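Local coordinates for inositol monophosphatase family protein (Staphylococcus aureus subsp. aureus MSSA476, PDB 4I3Y), which probably hydrolyses inositol monophosphates to inositol and phosphate in a magnesium-dependent reaction that lithium inhibits, at residues Lys17-Trp22 with His89-Asp94; Leu113-Phe116 with Met122-Tyr125. All blocks are in the same frame, centred on the assembly; numbering follows the deposited sequence.

Contact 1: Lys17-Trp22 with His89-Asp94; sequences KLICSW and HLWIMD. With MG (magnesium ion), chain D.
Apolar side-chain packing between a helix and one face of the large mixed sheet joins Ile-19 to Trp-91 and Trp-22 to Met-93 in a buried contact. Segment 17-22 belongs to helix 12-35 and segment 89-94 to strand 89-97; their backbones stay well apart, CA of Ile-19 lying 11.3 Å from CA of Trp-91, and no hydrogen bond crosses. Long side chains reaching out from opposite directions bridge the gap. Ile-19 brings the end of its longer branch against the CZ3-CH2 side of the indole, CD1 approaching CH2 of Trp-91 to 3.4 Å, with CG1 close behind at 3.5 Å from the same CH2. One turn of the helix on, Trp-22 presents the far corner of its own six-membered ring, where CH2 lies 3.8 Å from CE of Met-93. An extended chi1 (-179°) and chi2 carry CE of Met-93 out to that indole, the chain bending only at chi3. This is the alpha/beta layering of the inositol monophosphatase fold: helix 51-67 packs Ile-56 and Phe-60 on Met-93 and Leu-64 on Trp-91, while its Phe-63 meets Ile-19 and Trp-22. The indole NE1 of Trp-91 is hydrogen-bonded to ND1 of His-71. Beyond Met-93 the strand delivers Asp-94, whose OD1 binds a magnesium ion at 2.0 Å together with Glu-76, the carbonyl oxygen of Ile-96 and a water.

Contact 2: Leu113-Phe116 with Met122-Tyr125; sequences LAYF and MLSY
Tyr-115 carries its ring anti to the backbone N (chi1 167°), which swings CD2 and CE2 toward Met-122 and Leu-123 of the neighbouring strand. Met-122 sets CG beside its own N (chi1 -62°), leaving CG 4.2 Å from CE2 of Tyr-115. The two side chains run obliquely past each other, with CD2 of Tyr-115 3.7 Å from CB of Met-122. Leu-123 adds CD1 to the same ring and sets its CB 4.1 Å from CB of Tyr-115. Farther along, Leu-113 rests CB beside Tyr-125, 3.8 Å from ring atom CD2.

These meetings sit on an antiparallel pairing of strands, the two arms of a beta hairpin. Leu-113 and Tyr-125 form a hydrogen-bonded pair: N of Leu-113 donates to O of Tyr-125 at 2.8 Å, while the return bond from N of Tyr-125 to O of Leu-113 is short but more bent (141° at the hydrogen). Ala-114 and Ser-124 make the non-hydrogen-bonded pair between, their side chains on the other sheet face. Tyr-115 and Leu-123 are hydrogen-bonded again, N of Tyr-115 donating almost straight to O of Leu-123 at 2.8 Å. Here a classic beta bulge sets both Met-122 and Leu-123 opposite Tyr-115. O of Tyr-115 takes a nearly straight bond from N of Met-122 at 2.9 Å and a weak one from N of Leu-123 at 3.4 Å.

On the face bearing Leu-113, Tyr-115, Leu-123 and Tyr-125 lies helix 12-35, whose Asp-16 accepts a hydrogen bond from OH of Tyr-125. Strand 89-97 flanks the hairpin on one side, its His-89 hydrogen-bonded to OH of Tyr-115, and strand 133-138 follows on the other.

In the fold
Both contacts are buried and involve the same large sheet, but contact 2 joins neighbouring strands within it, chiefly through backbone hydrogen bonds, whereas contact 1 packs a helix against its face through apolar side chains alone. Their centres are 7 Å apart, and strands 89-97 and 110-117 run antiparallel side by side, with N of Ile-92 probably hydrogen-bonded to O of Ala-114 at 2.6 Å. Ile-19 also links them, its CG2 packing 3.5 Å from CE2 of Tyr-125, while Trp-91 stacks on Tyr-115. Only contact 1 includes a magnesium ligand, Asp-94, which follows the packed Met-93 on the strand.

Contact 1: Lys17-Trp22 with His89-Asp94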
loop_
_atom_site.group_PDB
_atom_site.type_symbol
_atom_site.label_atom_id
_atom_site.label_comp_id
_atom_site.label_asym_id
_atom_site.label_seq_id
_atom_site.Cartn_x
_atom_site.Cartn_y
_atom_site.Cartn_z
ATOM N N LYS A 17 19.361 -16.391 -14.965
ATOM C CA LYS A 17 18.894 -17.694 -14.521
ATOM C C LYS A 17 19.410 -18.026 -13.118
ATOM O O LYS A 17 18.613 -18.434 -12.225
ATOM C CB LYS A 17 19.313 -18.786 -15.517
ATOM C CG LYS A 17 19.002 -20.199 -15.023
ATOM C CD LYS A 17 18.736 -21.119 -16.211
ATOM C CE LYS A 17 18.788 -22.599 -15.851
ATOM N NZ LYS A 17 17.415 -23.160 -15.976
ATOM N N LEU A 18 20.717 -17.830 -12.882
ATOM C CA LEU A 18 21.252 -18.051 -11.489
ATOM C C LEU A 18 20.568 -17.158 -10.415
ATOM O O LEU A 18 20.258 -17.616 -9.311
ATOM C CB LEU A 18 22.743 -17.830 -11.402
ATOM C CG LEU A 18 23.801 -18.941 -11.485
ATOM C CD1 LEU A 18 23.186 -20.292 -11.749
ATOM C CD2 LEU A 18 24.964 -18.573 -12.423
ATOM N N ILE A 19 20.403 -15.878 -10.734
ATOM C CA ILE A 19 19.885 -14.940 -9.723
ATOM C C ILE A 19 18.409 -15.283 -9.442
ATOM O O ILE A 19 18.013 -15.448 -8.261
ATOM C CB ILE A 19 19.991 -13.481 -10.197
ATOM C CG1 ILE A 19 21.448 -13.029 -10.371
ATOM C CG2 ILE A 19 19.347 -12.558 -9.167
ATOM C CD1 ILE A 19 22.183 -12.972 -9.048
ATOM N N CYS A 20 17.602 -15.413 -10.514
ATOM C CA CYS A 20 16.182 -15.663 -10.309
ATOM C C CYS A 20 16.022 -16.893 -9.499
ATOM O O CYS A 20 15.125 -16.996 -8.677
ATOM C CB CYS A 20 15.396 -15.849 -11.598
ATOM S SG CYS A 20 15.153 -14.360 -12.512
ATOM N N SER A 21 16.869 -17.878 -9.756
ATOM C CA SER A 21 16.795 -19.155 -9.035
ATOM C C SER A 21 17.153 -19.013 -7.503
ATOM O O SER A 21 16.455 -19.552 -6.592
ATOM C CB SER A 21 17.662 -20.164 -9.805
ATOM O OG SER A 21 17.675 -21.357 -9.081
ATOM N N TRP A 22 18.197 -18.228 -7.207
ATOM C CA TRP A 22 18.569 -17.967 -5.812
ATOM C C TRP A 22 17.434 -17.179 -5.109
ATOM O O TRP A 22 17.103 -17.485 -4.004
ATOM C CB TRP A 22 19.905 -17.214 -5.700
ATOM C CG TRP A 22 20.284 -16.889 -4.275
ATOM C CD1 TRP A 22 20.974 -17.688 -3.414
ATOM C CD2 TRP A 22 20.012 -15.662 -3.550
ATOM N NE1 TRP A 22 21.175 -17.049 -2.222
ATOM C CE2 TRP A 22 20.584 -15.816 -2.254
ATOM C CE3 TRP A 22 19.327 -14.471 -3.859
ATOM C CZ2 TRP A 22 20.489 -14.844 -1.267
ATOM C CZ3 TRP A 22 19.226 -13.491 -2.862
ATOM C CH2 TRP A 22 19.825 -13.689 -1.573
ATOM N N HIS A 89 32.872 -5.658 -12.009
ATOM C CA HIS A 89 31.652 -6.445 -11.714
ATOM C C HIS A 89 31.128 -6.082 -10.338
ATOM O O HIS A 89 31.697 -6.464 -9.331
ATOM C CB HIS A 89 31.943 -7.959 -11.811
ATOM C CG HIS A 89 32.437 -8.376 -13.161
ATOM N ND1 HIS A 89 31.637 -8.353 -14.286
ATOM C CD2 HIS A 89 33.660 -8.787 -13.576
ATOM C CE1 HIS A 89 32.333 -8.765 -15.331
ATOM N NE2 HIS A 89 33.561 -9.040 -14.926
ATOM N N LEU A 90 30.023 -5.345 -10.295
ATOM C CA LEU A 90 29.521 -4.902 -9.002
ATOM C C LEU A 90 28.038 -5.193 -8.816
ATOM O O LEU A 90 27.217 -4.832 -9.678
ATOM C CB LEU A 90 29.676 -3.406 -8.900
ATOM C CG LEU A 90 29.107 -2.855 -7.577
ATOM C CD1 LEU A 90 29.768 -3.320 -6.303
ATOM C CD2 LEU A 90 29.073 -1.346 -7.679
ATOM N N TRP A 91 27.732 -5.815 -7.694
ATOM C CA TRP A 91 26.364 -6.046 -7.234
ATOM C C TRP A 91 25.992 -5.045 -6.125
ATOM O O TRP A 91 26.720 -4.911 -5.146
ATOM C CB TRP A 91 26.215 -7.482 -6.700
ATOM C CG TRP A 91 26.307 -8.467 -7.857
ATOM C CD1 TRP A 91 27.462 -8.977 -8.413
ATOM C CD2 TRP A 91 25.219 -8.970 -8.665
ATOM N NE1 TRP A 91 27.156 -9.812 -9.502
ATOM C CE2 TRP A 91 25.794 -9.832 -9.668
ATOM C CE3 TRP A 91 23.832 -8.818 -8.614
ATOM C CZ2 TRP A 91 25.013 -10.536 -10.618
ATOM C CZ3 TRP A 91 23.045 -9.501 -9.549
ATOM C CH2 TRP A 91 23.649 -10.350 -10.562
ATOM N N ILE A 92 24.849 -4.368 -6.267
ATOM C CA ILE A 92 24.380 -3.574 -5.132
ATOM C C ILE A 92 23.155 -4.275 -4.543
ATOM O O ILE A 92 22.261 -4.730 -5.291
ATOM C CB ILE A 92 24.062 -2.153 -5.536
ATOM C CG1 ILE A 92 25.315 -1.506 -6.139
ATOM C CG2 ILE A 92 23.494 -1.392 -4.318
ATOM C CD1 ILE A 92 25.173 -0.006 -6.406
ATOM N N MET A 93 23.144 -4.465 -3.221
ATOM C CA MET A 93 22.010 -5.191 -2.605
ATOM C C MET A 93 21.365 -4.494 -1.424
ATOM O O MET A 93 22.049 -4.133 -0.461
ATOM C CB MET A 93 22.413 -6.584 -2.124
ATOM C CG MET A 93 21.282 -7.402 -1.492
ATOM S SD MET A 93 21.882 -8.977 -0.807
ATOM C CE MET A 93 20.489 -10.010 -1.202
ATOM N N ASP A 94 20.031 -4.415 -1.458
ATOM C CA ASP A 94 19.264 -4.107 -0.242
ATOM C C ASP A 94 18.577 -5.415 0.208
ATOM O O ASP A 94 17.625 -5.859 -0.468
ATOM C CB ASP A 94 18.210 -3.064 -0.550
ATOM C CG ASP A 94 17.660 -2.442 0.700
ATOM O OD1 ASP A 94 17.699 -3.101 1.766
ATOM O OD2 ASP A 94 17.286 -1.275 0.591
HETATM MG MG MG D . 17.233 -2.472 3.564
HETATM O O HOH W 1 18.276 -4.158 4.682
#

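Contact 2: Leu113-Phe116 with Met122-Tyr125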
loop_
_atom_site.group_PDB
_atom_site.type_symbol
_atom_site.label_atom_id
_atom_site.label_comp_id
_atom_site.label_asym_id
_atom_site.label_seq_id
_atom_site.Cartn_x
_atom_site.Cartn_y
_atom_site.Cartn_z
ATOM N N LEU A 113 18.181 -6.087 -5.859
ATOM C CA LEU A 113 19.522 -6.467 -6.409
ATOM C C LEU A 113 19.791 -5.780 -7.701
ATOM O O LEU A 113 18.880 -5.670 -8.532
ATOM C CB LEU A 113 19.596 -7.976 -6.706
ATOM C CG LEU A 113 19.985 -8.842 -5.536
ATOM C CD1 LEU A 113 19.684 -10.322 -5.843
ATOM C CD2 LEU A 113 21.451 -8.630 -5.097
ATOM N N ALA A 114 21.039 -5.348 -7.920
ATOM C CA ALA A 114 21.386 -4.715 -9.178
ATOM C C ALA A 114 22.874 -4.999 -9.482
ATOM O O ALA A 114 23.745 -4.883 -8.586
ATOM C CB ALA A 114 21.121 -3.207 -9.139
ATOM N N TYR A 115 23.106 -5.404 -10.740
ATOM C CA TYR A 115 24.424 -5.716 -11.255
ATOM C C TYR A 115 24.870 -4.653 -12.291
ATOM O O TYR A 115 24.178 -4.356 -13.295
ATOM C CB TYR A 115 24.415 -7.112 -11.884
ATOM C CG TYR A 115 25.625 -7.452 -12.733
ATOM C CD1 TYR A 115 26.905 -7.532 -12.159
ATOM C CD2 TYR A 115 25.488 -7.726 -14.129
ATOM C CE1 TYR A 115 28.037 -7.882 -12.938
ATOM C CE2 TYR A 115 26.604 -8.071 -14.934
ATOM C CZ TYR A 115 27.872 -8.163 -14.343
ATOM O OH TYR A 115 28.989 -8.471 -15.122
ATOM N N PHE A 116 26.071 -4.168 -12.077
ATOM C CA PHE A 116 26.632 -3.107 -12.877
ATOM C C PHE A 116 27.940 -3.646 -13.445
ATOM O O PHE A 116 28.779 -4.179 -12.702
ATOM C CB PHE A 116 26.952 -1.858 -12.004
ATOM C CG PHE A 116 25.731 -1.183 -11.472
ATOM C CD1 PHE A 116 25.144 -0.130 -12.179
ATOM C CD2 PHE A 116 25.134 -1.642 -10.311
ATOM C CE1 PHE A 116 23.994 0.476 -11.721
ATOM C CE2 PHE A 116 23.974 -1.029 -9.841
ATOM C CZ PHE A 116 23.401 0.017 -10.540
ATOM N N MET A 122 23.228 -3.709 -15.953
ATOM C CA MET A 122 22.975 -4.854 -16.815
ATOM C C MET A 122 21.782 -5.730 -16.336
ATOM O O MET A 122 21.002 -6.204 -17.179
ATOM C CB MET A 122 24.236 -5.738 -16.934
ATOM C CG MET A 122 25.450 -5.048 -17.565
ATOM S SD MET A 122 25.057 -4.417 -19.205
ATOM C CE MET A 122 26.595 -3.690 -19.743
ATOM N N LEU A 123 21.707 -5.988 -15.026
ATOM C CA LEU A 123 20.614 -6.817 -14.407
ATOM C C LEU A 123 20.081 -6.095 -13.156
ATOM O O LEU A 123 20.850 -5.532 -12.376
ATOM C CB LEU A 123 21.083 -8.207 -14.003
ATOM C CG LEU A 123 21.650 -9.144 -15.067
ATOM C CD1 LEU A 123 22.271 -10.381 -14.377
ATOM C CD2 LEU A 123 20.620 -9.554 -16.118
ATOM N N SER A 124 18.766 -6.081 -13.008
ATOM C CA SER A 124 18.099 -5.484 -11.817
ATOM C C SER A 124 16.956 -6.322 -11.314
ATOM O O SER A 124 16.269 -6.936 -12.112
ATOM C CB SER A 124 17.584 -4.090 -12.140
ATOM O OG SER A 124 18.689 -3.270 -12.475
ATOM N N TYR A 125 16.746 -6.328 -9.999
ATOM C CA TYR A 125 15.761 -7.172 -9.392
ATOM C C TYR A 125 15.114 -6.449 -8.221
ATOM O O TYR A 125 15.846 -5.909 -7.365
ATOM C CB TYR A 125 16.418 -8.472 -8.822
ATOM C CG TYR A 125 17.096 -9.276 -9.907
ATOM C CD1 TYR A 125 16.355 -10.136 -10.731
ATOM C CD2 TYR A 125 18.447 -9.088 -10.180
ATOM C CE1 TYR A 125 16.969 -10.824 -11.777
ATOM C CE2 TYR A 125 19.064 -9.705 -11.237
ATOM C CZ TYR A 125 18.330 -10.604 -12.005
ATOM O OH TYR A 125 18.973 -11.247 -12.985
#